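Local coordinates for protein PrgZ (PDB 4FAJ) that serves as a membrane-anchored extracellular receptor that binds peptide pheromone and probably passes it on for transport, as in other family 5 solute-binding proteins, at residues Ala106-Gln111 / Tyr121-Arg126; Thr135-Ser140 / Tyr211-Gln216; Val114-Lys119 / Glu192-Glu197; Ser163-Ala168 / Leu181-Ile186. All blocks are in the same frame, centred on the assembly; numbering follows the deposited sequence.

Contact 1. Residues Ala106-Gln111 / Tyr121-Arg126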
# COMPACT_ATOMS: atom_id res chain seq x y z
N ALA A 106 17.19 7.52 -10.44
CA ALA A 106 16.66 6.68 -11.51
C ALA A 106 16.54 7.57 -12.76
O ALA A 106 17.51 7.70 -13.50
CB ALA A 106 15.33 6.05 -11.11
N ILE A 107 15.41 8.23 -12.95
CA ILE A 107 15.31 9.25 -14.01
C ILE A 107 16.13 10.50 -13.65
O ILE A 107 16.70 11.15 -14.52
CB ILE A 107 13.83 9.63 -14.32
CG1 ILE A 107 13.12 8.44 -14.97
CG2 ILE A 107 13.74 10.86 -15.26
CD1 ILE A 107 11.62 8.60 -15.04
N ALA A 108 16.16 10.85 -12.36
CA ALA A 108 17.01 11.92 -11.86
C ALA A 108 18.49 11.54 -12.02
O ALA A 108 18.87 10.38 -11.81
CB ALA A 108 16.69 12.22 -10.39
N ALA A 109 19.33 12.52 -12.36
CA ALA A 109 20.76 12.27 -12.53
C ALA A 109 21.54 12.26 -11.22
O ALA A 109 22.71 11.87 -11.19
CB ALA A 109 21.38 13.30 -13.49
N GLY A 110 20.90 12.70 -10.15
CA GLY A 110 21.55 12.75 -8.84
C GLY A 110 20.51 13.01 -7.78
O GLY A 110 19.35 13.23 -8.08
N GLN A 111 20.93 12.97 -6.51
CA GLN A 111 20.07 13.37 -5.39
C GLN A 111 19.68 14.85 -5.54
O GLN A 111 20.36 15.61 -6.22
CB GLN A 111 20.82 13.17 -4.07
CG GLN A 111 21.11 11.71 -3.71
CD GLN A 111 19.85 10.91 -3.41
OE1 GLN A 111 18.80 11.48 -3.11
NE2 GLN A 111 19.96 9.59 -3.49
N TYR A 121 13.92 22.13 -3.54
CA TYR A 121 14.60 20.97 -4.12
C TYR A 121 14.79 21.21 -5.61
O TYR A 121 13.82 21.47 -6.33
CB TYR A 121 13.75 19.71 -3.94
CG TYR A 121 13.80 19.11 -2.55
CD1 TYR A 121 13.43 19.85 -1.43
CD2 TYR A 121 14.22 17.80 -2.35
CE1 TYR A 121 13.48 19.31 -0.15
CE2 TYR A 121 14.27 17.24 -1.08
CZ TYR A 121 13.89 18.00 0.02
OH TYR A 121 13.94 17.45 1.28
N THR A 122 16.03 21.12 -6.08
CA THR A 122 16.35 21.22 -7.50
C THR A 122 16.89 19.89 -7.99
O THR A 122 17.82 19.34 -7.40
CB THR A 122 17.36 22.36 -7.79
OG1 THR A 122 16.79 23.60 -7.37
CG2 THR A 122 17.70 22.43 -9.28
N ILE A 123 16.30 19.39 -9.07
CA ILE A 123 16.59 18.04 -9.57
C ILE A 123 16.80 18.09 -11.08
O ILE A 123 16.05 18.78 -11.79
CB ILE A 123 15.42 17.08 -9.26
CG1 ILE A 123 15.21 16.99 -7.74
CG2 ILE A 123 15.67 15.70 -9.88
CD1 ILE A 123 13.86 16.46 -7.33
N VAL A 124 17.81 17.38 -11.56
CA VAL A 124 18.09 17.35 -13.00
C VAL A 124 17.75 15.97 -13.55
O VAL A 124 18.18 14.96 -13.00
CB VAL A 124 19.57 17.71 -13.30
CG1 VAL A 124 19.89 17.51 -14.78
CG2 VAL A 124 19.87 19.16 -12.89
N ILE A 125 16.98 15.94 -14.63
CA ILE A 125 16.62 14.68 -15.32
C ILE A 125 17.79 14.25 -16.20
O ILE A 125 18.35 15.06 -16.93
CB ILE A 125 15.36 14.86 -16.19
CG1 ILE A 125 14.12 15.01 -15.30
CG2 ILE A 125 15.20 13.70 -17.16
CD1 ILE A 125 13.02 15.81 -15.94
N ARG A 126 18.18 12.97 -16.12
CA ARG A 126 19.33 12.51 -16.89
C ARG A 126 19.13 12.59 -18.40
O ARG A 126 18.00 12.50 -18.91
CB ARG A 126 19.76 11.08 -16.51
CG ARG A 126 18.85 9.96 -16.99
CD ARG A 126 19.40 8.56 -16.58
NE ARG A 126 19.54 8.44 -15.12
CZ ARG A 126 20.68 8.22 -14.45
NH1 ARG A 126 21.84 8.04 -15.07
NH2 ARG A 126 20.64 8.15 -13.12
O HOH W 1 19.78 16.07 -9.96
O HOH W 2 19.90 17.52 -7.89

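Contact 2. Residues Thr135-Ser140 / Tyr211-Gln216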
# COMPACT_ATOMS: atom_id res chain seq x y z
N THR A 135 10.82 8.93 -27.24
CA THR A 135 10.86 10.37 -27.00
C THR A 135 11.39 10.67 -25.61
O THR A 135 11.29 9.84 -24.69
CB THR A 135 9.48 11.04 -27.21
OG1 THR A 135 8.53 10.53 -26.27
CG2 THR A 135 8.98 10.81 -28.65
N GLN A 136 11.95 11.86 -25.45
CA GLN A 136 12.62 12.25 -24.20
C GLN A 136 11.60 12.54 -23.10
O GLN A 136 10.51 13.05 -23.37
CB GLN A 136 13.53 13.47 -24.40
CG GLN A 136 14.83 13.17 -25.18
CD GLN A 136 15.87 12.35 -24.39
OE1 GLN A 136 16.01 12.49 -23.16
NE2 GLN A 136 16.61 11.49 -25.09
N ILE A 137 11.95 12.17 -21.87
CA ILE A 137 11.14 12.50 -20.71
C ILE A 137 11.59 13.87 -20.25
O ILE A 137 12.78 14.08 -19.99
CB ILE A 137 11.34 11.49 -19.56
CG1 ILE A 137 10.95 10.07 -19.99
CG2 ILE A 137 10.51 11.91 -18.34
CD1 ILE A 137 11.35 9.00 -18.98
N THR A 138 10.65 14.81 -20.16
CA THR A 138 10.98 16.20 -19.83
C THR A 138 10.51 16.58 -18.44
O THR A 138 9.65 15.91 -17.85
CB THR A 138 10.36 17.21 -20.82
OG1 THR A 138 8.95 17.23 -20.65
CG2 THR A 138 10.71 16.87 -22.30
N ALA A 139 11.07 17.67 -17.93
CA ALA A 139 10.64 18.24 -16.67
C ALA A 139 9.14 18.60 -16.73
O ALA A 139 8.43 18.41 -15.75
CB ALA A 139 11.46 19.47 -16.34
N SER A 140 8.70 19.11 -17.88
CA SER A 140 7.28 19.44 -18.12
C SER A 140 6.31 18.26 -18.00
O SER A 140 5.17 18.45 -17.55
CB SER A 140 7.11 20.10 -19.48
OG SER A 140 7.52 21.45 -19.38
N TYR A 211 4.23 9.62 -7.75
CA TYR A 211 5.07 10.69 -8.29
C TYR A 211 5.69 10.39 -9.67
O TYR A 211 6.46 11.20 -10.20
CB TYR A 211 6.18 11.03 -7.27
CG TYR A 211 5.76 11.96 -6.15
CD1 TYR A 211 5.10 11.48 -5.02
CD2 TYR A 211 6.04 13.32 -6.21
CE1 TYR A 211 4.74 12.34 -3.99
CE2 TYR A 211 5.69 14.17 -5.19
CZ TYR A 211 5.05 13.68 -4.08
OH TYR A 211 4.72 14.55 -3.09
N TYR A 212 5.35 9.26 -10.28
CA TYR A 212 5.86 8.93 -11.62
C TYR A 212 5.36 9.97 -12.64
O TYR A 212 4.30 10.60 -12.45
CB TYR A 212 5.45 7.51 -12.06
CG TYR A 212 6.25 6.36 -11.42
CD1 TYR A 212 7.10 6.57 -10.33
CD2 TYR A 212 6.11 5.06 -11.90
CE1 TYR A 212 7.80 5.50 -9.75
CE2 TYR A 212 6.82 3.98 -11.31
CZ TYR A 212 7.65 4.21 -10.24
OH TYR A 212 8.35 3.14 -9.67
N PRO A 213 6.16 10.20 -13.70
CA PRO A 213 5.65 11.05 -14.76
C PRO A 213 4.62 10.29 -15.61
O PRO A 213 4.57 9.06 -15.58
CB PRO A 213 6.89 11.34 -15.60
CG PRO A 213 7.75 10.11 -15.44
CD PRO A 213 7.44 9.56 -14.06
N VAL A 214 3.80 11.04 -16.33
CA VAL A 214 3.05 10.49 -17.44
C VAL A 214 3.35 11.35 -18.64
O VAL A 214 3.67 12.54 -18.49
CB VAL A 214 1.52 10.43 -17.17
CG1 VAL A 214 1.21 9.33 -16.15
CG2 VAL A 214 1.01 11.78 -16.72
N GLN A 215 3.25 10.77 -19.83
CA GLN A 215 3.65 11.45 -21.05
C GLN A 215 2.57 12.44 -21.47
O GLN A 215 1.41 12.07 -21.63
CB GLN A 215 3.89 10.45 -22.18
CG GLN A 215 4.59 11.05 -23.39
CD GLN A 215 4.37 10.25 -24.64
OE1 GLN A 215 3.24 9.97 -25.03
NE2 GLN A 215 5.46 9.87 -25.30
N GLN A 216 2.94 13.71 -21.64
CA GLN A 216 1.96 14.74 -21.99
C GLN A 216 1.18 14.40 -23.26
O GLN A 216 -0.03 14.58 -23.31
CB GLN A 216 2.63 16.10 -22.14
CG GLN A 216 2.99 16.79 -20.85
CD GLN A 216 3.86 17.99 -21.09
OE1 GLN A 216 5.08 17.87 -21.25
NE2 GLN A 216 3.25 19.17 -21.13

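Contact 3. Residues Val114-Lys119 / Glu192-Glu197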
# COMPACT_ATOMS: atom_id res chain seq x y z
N VAL A 114 19.34 20.72 -2.27
CA VAL A 114 18.38 21.36 -1.38
C VAL A 114 18.90 22.72 -0.94
O VAL A 114 20.05 22.86 -0.54
CB VAL A 114 18.10 20.49 -0.14
CG1 VAL A 114 17.03 21.12 0.71
CG2 VAL A 114 17.69 19.08 -0.55
N SER A 115 18.03 23.73 -1.02
CA SER A 115 18.42 25.10 -0.71
C SER A 115 17.27 25.76 0.04
O SER A 115 16.28 25.10 0.36
CB SER A 115 18.74 25.85 -2.00
OG SER A 115 17.60 25.93 -2.85
N ASN A 116 17.41 27.05 0.33
CA ASN A 116 16.33 27.80 0.99
C ASN A 116 15.89 27.14 2.31
O ASN A 116 14.71 26.82 2.51
CB ASN A 116 15.14 27.96 0.04
CG ASN A 116 14.08 28.89 0.57
OD1 ASN A 116 14.36 29.79 1.37
ND2 ASN A 116 12.84 28.68 0.14
N ASN A 117 16.86 26.94 3.20
CA ASN A 117 16.62 26.38 4.53
C ASN A 117 15.81 25.08 4.47
O ASN A 117 14.80 24.91 5.16
CB ASN A 117 15.92 27.42 5.42
CG ASN A 117 16.75 28.68 5.60
OD1 ASN A 117 16.27 29.79 5.38
ND2 ASN A 117 18.00 28.51 6.01
N GLY A 118 16.26 24.16 3.62
CA GLY A 118 15.62 22.86 3.47
C GLY A 118 14.30 22.81 2.72
O GLY A 118 13.66 21.75 2.70
N LYS A 119 13.87 23.91 2.11
CA LYS A 119 12.55 23.97 1.47
C LYS A 119 12.50 23.91 -0.07
O LYS A 119 11.44 23.61 -0.63
CB LYS A 119 11.78 25.21 1.94
CG LYS A 119 11.53 25.25 3.44
CD LYS A 119 10.43 26.23 3.83
CE LYS A 119 10.78 27.66 3.50
NZ LYS A 119 11.91 28.15 4.32
N GLU A 192 12.32 22.34 -10.27
CA GLU A 192 12.45 23.00 -8.97
C GLU A 192 11.14 22.85 -8.19
O GLU A 192 10.07 23.14 -8.72
CB GLU A 192 12.82 24.47 -9.13
CG GLU A 192 12.99 25.21 -7.80
CD GLU A 192 13.24 26.70 -7.95
OE1 GLU A 192 14.26 27.07 -8.56
OE2 GLU A 192 12.42 27.50 -7.45
N ILE A 193 11.23 22.40 -6.94
CA ILE A 193 10.05 22.16 -6.09
C ILE A 193 10.23 22.93 -4.80
O ILE A 193 11.32 22.89 -4.20
CB ILE A 193 9.93 20.68 -5.71
CG1 ILE A 193 9.86 19.79 -6.96
CG2 ILE A 193 8.72 20.42 -4.80
CD1 ILE A 193 10.47 18.43 -6.73
N GLU A 194 9.18 23.63 -4.36
CA GLU A 194 9.18 24.27 -3.04
C GLU A 194 8.21 23.60 -2.07
O GLU A 194 7.02 23.42 -2.36
CB GLU A 194 8.87 25.77 -3.13
CG GLU A 194 8.86 26.40 -1.75
CD GLU A 194 9.47 27.76 -1.72
OE1 GLU A 194 10.65 27.85 -1.30
OE2 GLU A 194 8.78 28.73 -2.13
N LEU A 195 8.74 23.24 -0.90
CA LEU A 195 7.96 22.63 0.16
C LEU A 195 7.49 23.67 1.19
O LEU A 195 8.08 24.75 1.34
CB LEU A 195 8.80 21.57 0.86
CG LEU A 195 9.47 20.50 -0.00
CD1 LEU A 195 10.23 19.54 0.89
CD2 LEU A 195 8.45 19.76 -0.85
N VAL A 196 6.43 23.32 1.92
CA VAL A 196 5.92 24.20 2.96
C VAL A 196 6.93 24.30 4.10
O VAL A 196 7.17 25.38 4.62
CB VAL A 196 4.56 23.71 3.47
CG1 VAL A 196 4.11 24.51 4.70
CG2 VAL A 196 3.53 23.84 2.35
N GLU A 197 7.56 23.18 4.45
CA GLU A 197 8.56 23.14 5.51
C GLU A 197 9.57 22.04 5.19
O GLU A 197 9.31 21.22 4.31
CB GLU A 197 7.88 22.85 6.85
CG GLU A 197 7.11 21.53 6.86
CD GLU A 197 6.48 21.21 8.21
OE1 GLU A 197 6.13 22.15 8.96
OE2 GLU A 197 6.34 20.01 8.52

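Contact 4. Residues Ser163-Ala168 / Leu181-Ile186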
# COMPACT_ATOMS: atom_id res chain seq x y z
N SER A 163 0.96 16.66 -0.09
CA SER A 163 0.63 17.71 0.88
C SER A 163 1.82 18.54 1.33
O SER A 163 1.65 19.71 1.69
CB SER A 163 -0.05 17.12 2.12
OG SER A 163 -1.23 16.45 1.73
N ALA A 164 3.01 17.96 1.29
CA ALA A 164 4.25 18.68 1.63
C ALA A 164 4.58 19.85 0.70
O ALA A 164 5.26 20.80 1.11
CB ALA A 164 5.42 17.70 1.68
N ILE A 165 4.10 19.80 -0.54
CA ILE A 165 4.46 20.80 -1.55
C ILE A 165 3.62 22.06 -1.36
O ILE A 165 2.42 21.98 -1.13
CB ILE A 165 4.25 20.24 -2.98
CG1 ILE A 165 5.16 19.03 -3.21
CG2 ILE A 165 4.50 21.31 -4.05
CD1 ILE A 165 4.91 18.30 -4.54
N LYS A 166 4.27 23.21 -1.48
CA LYS A 166 3.58 24.50 -1.32
C LYS A 166 2.36 24.59 -2.24
O LYS A 166 2.41 24.20 -3.41
CB LYS A 166 4.52 25.67 -1.57
CG LYS A 166 4.02 26.99 -0.99
CD LYS A 166 4.41 28.20 -1.84
CE LYS A 166 5.91 28.35 -1.98
NZ LYS A 166 6.32 29.67 -2.54
N ASN A 167 1.27 25.09 -1.66
CA ASN A 167 -0.03 25.26 -2.33
C ASN A 167 -0.84 23.99 -2.55
O ASN A 167 -2.00 24.08 -2.95
CB ASN A 167 0.12 26.05 -3.65
CG ASN A 167 0.58 27.47 -3.42
OD1 ASN A 167 0.25 28.08 -2.41
ND2 ASN A 167 1.36 28.01 -4.36
N ALA A 168 -0.28 22.82 -2.26
CA ALA A 168 -1.04 21.57 -2.41
C ALA A 168 -2.28 21.57 -1.50
O ALA A 168 -3.32 21.05 -1.89
CB ALA A 168 -0.17 20.36 -2.12
N LEU A 181 0.54 24.93 -7.91
CA LEU A 181 1.41 23.93 -7.26
C LEU A 181 2.88 24.36 -7.43
O LEU A 181 3.30 24.67 -8.54
CB LEU A 181 1.18 22.53 -7.84
CG LEU A 181 1.81 21.35 -7.10
CD1 LEU A 181 1.18 21.15 -5.72
CD2 LEU A 181 1.69 20.07 -7.92
N ALA A 182 3.63 24.40 -6.34
CA ALA A 182 4.98 24.98 -6.36
C ALA A 182 5.99 23.99 -6.93
O ALA A 182 6.91 23.54 -6.25
CB ALA A 182 5.40 25.44 -4.96
N VAL A 183 5.77 23.63 -8.20
CA VAL A 183 6.66 22.80 -8.98
C VAL A 183 6.80 23.46 -10.34
O VAL A 183 5.80 23.83 -10.95
CB VAL A 183 6.09 21.38 -9.15
CG1 VAL A 183 7.03 20.54 -10.02
CG2 VAL A 183 5.84 20.73 -7.79
N LYS A 184 8.03 23.62 -10.82
CA LYS A 184 8.25 24.21 -12.14
C LYS A 184 9.43 23.59 -12.89
O LYS A 184 10.39 23.11 -12.27
CB LYS A 184 8.44 25.73 -12.03
CG LYS A 184 9.81 26.17 -11.53
CD LYS A 184 9.89 27.69 -11.40
CE LYS A 184 11.26 28.13 -10.91
NZ LYS A 184 11.42 29.61 -10.95
N SER A 185 9.36 23.63 -14.22
CA SER A 185 10.48 23.28 -15.08
C SER A 185 11.36 24.50 -15.32
O SER A 185 10.88 25.63 -15.36
CB SER A 185 9.99 22.74 -16.42
OG SER A 185 9.08 23.64 -17.02
N ILE A 186 12.66 24.25 -15.46
CA ILE A 186 13.61 25.24 -15.94
C ILE A 186 14.30 24.56 -17.12
O ILE A 186 15.08 23.62 -16.94
CB ILE A 186 14.65 25.62 -14.85
CG1 ILE A 186 13.95 26.11 -13.58
CG2 ILE A 186 15.59 26.70 -15.37
CD1 ILE A 186 14.84 26.15 -12.37

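Contact 1. Residues Ala106-Gln111 / Tyr121-Arg126
A108 and I125 form a single beta bridge that joins the loop A106-Q111 to the chain just past strand 120-124 in this solute-binding-protein fold. Two nearly straight backbone bonds define the bridge: R126 N to I107 O (2.8 Å, 177° at the hydrogen) and A109 N to V124 O (2.8 Å). The tight part combines buried packing with the grip of R126. CG2 of I107 meets CG2 of I125 at 3.7 Å, the two side chains lying side by side and pointing the same way, while A108 CB rests on CG2 of I123. A bend at chi3 folds the R126 guanidinium back over the loop, with A109 CA over one face and W262 in a cation-pi contact. Toward the other end the contact is loose: A109 and V124 are exposed, and G110 and Q111 make no direct contact with the strand. Two waters link the segments there; one accepts from V124 N and donates weakly to G110 O, and a second donates to both Q111 O and T122 O. On the tight side, R126 NE donates to A106 O (2.7 Å), which lies 22° out of the guanidinium plane, and NH2 bonds weakly to A108 O at 3.1 Å.

Contact 2. Residues Thr135-Ser140 / Tyr211-Gln216
T135 and Q215 cross at about a right angle, and the Q215 amide brings NE2 to the threonine hydroxyl: NE2 lies 3.3 Å from T135 OG1, with an angle of only 128° at the hydrogen, so this bond is weak. The stronger partner of both groups is D133, whose OD1 bonds to T135 OG1 and whose OD2 accepts from Q215 NE2; one carboxylate thereby links the two side chains. Reach explains the geometry. Q215 has CG anti to its backbone N (chi1 -167°) and an extended chain beyond, which carries the amide across to T135 although the side chain does not start out in that direction. Further along, Q216 begins toward the other segment and also extends, crossing T138 at about a right angle and packing its end against the S140 backbone and CB. Between these two places of approach the contact is thin and apolar, I137 CG2 touching P213 CG at 4.4 Å. The approach is therefore made by side chains: the nearest CA atoms, those of I137 and Q215, are 7.6 Å apart. Two helix starts meet here, T138 being the N-cap of helix 139-150 and Q215 that of helix 216-222. D141 joins them through bonds to T138 N and Q216 N, while F142 of helix 139-150 packs on both I137 and P213, and A139 and S140 touch S185 of strand 183-186.

Contact 3. Residues Val114-Lys119 / Glu192-Glu197
K119 O accepts a nearly straight backbone bond from L195 N (2.7 Å), the donor lying in the carbonyl plane. It ties a type I' beta turn, N116 to K119, to the end of strand 190-194. This turn is the hairpin connection between strands 113-115 and 120-124 of an antiparallel four-stranded sheet. The turn is closed by K119 N bonding to N116 O at 3.1 Å. The same K119 oxygen also receives a CA-H contact from E194 at 3.4 Å, so two neighbouring groups at the strand's end converge on it. The second polar link joins side chains: N116 ND2 is 2.7 Å from E194 OE1, but the angle of 116° makes this a weak bond. Asparagine and glutamate cross at about a right angle, with amide and carboxylate planes 47° apart. N116 CG stands anti to the backbone N (chi1 -172°), which extends the amide toward the strand. The other carboxylate oxygen, E194 OE2, is held in a salt bridge by K166, its stronger partner; E194 is thus shared between turn and loop. Outward from these bonds, L195 packs CB and CG against K119 O and its side chain reaches F202 and Y121. K119 folds along the strand's continuation, bent at chi3 and chi4, with its aliphatic stem beside the L195 and V196 carbonyls and P198, CD lying 3.5 Å from V196 O.

Contact 4. Residues Ser163-Ala168 / Leu181-Ile186
I165 CG2 forms the hub of the apolar first shell, touching L181 CD1 at 3.7 Å, V183 CG2 at 4.0 Å and, less closely, A182 CB. These contacts bind a type II beta turn, I165 to A168, to the start of strand 183-186, an outermost strand of the four-stranded antiparallel sheet. L181 begins by pointing away from the turn; its CG is anti to the backbone N (chi1 -169°), a path that brings CD1 back against both I165 CG2 and A168 CB. Both I165-L181 and I165-V183 cross obliquely, so the isoleucine branch sits against two neighbours of the strand's entry without running alongside either. One backbone bond spans the contact, from A182 N to K166 O (3.2 Å, 154° at the hydrogen), the donor being tilted 26° from the carbonyl plane. The next shell fixes these pieces. The turn is closed by A168 N bonding to I165 O at 3.0 Å, and an inverse gamma turn centred on A182 is closed by V183 N to L181 O at 2.7 Å. N167, at the N-cap position of helix 168-172, does not cap with its side chain; ND2 instead bonds to T180 O and OD1 to Q176, joining the turn to the residues just before L181. Farther out, W146 of helix 139-150 packs on L181 and V183, while I193 lies against I165. The K166 chain, bent at chi2 and chi3, leads away toward its partner E194, but its root stays in the contact, K166 CB packing on A182 CB at 3.5 Å.

In the fold
Three of the contacts gather on one antiparallel sheet, ordered 113-115, 120-124, 190-194, 183-186: contact 1 lies at the end of strand 120-124, contact 3 at the hairpin turn and contact 4 at the entry to the outermost strand. Contacts 3 and 4 are nearest, with centres about 10 Å apart, and contacts 2 and 3 farthest, at about 22 Å. Contact 2 touches contact 1 where I125 packs on A139, and contact 4 where Y211 meets I165. Along the chain contacts 1 and 3 interleave, while contact 4 is nested inside the loops closed by contacts 2 and 3. Contacts 2 and 3, their segments over 70 residues apart, thus bring distant chain to the region of shorter-range contacts 1 and 4. The R126 side chain is about 8 Å from a zinc ion.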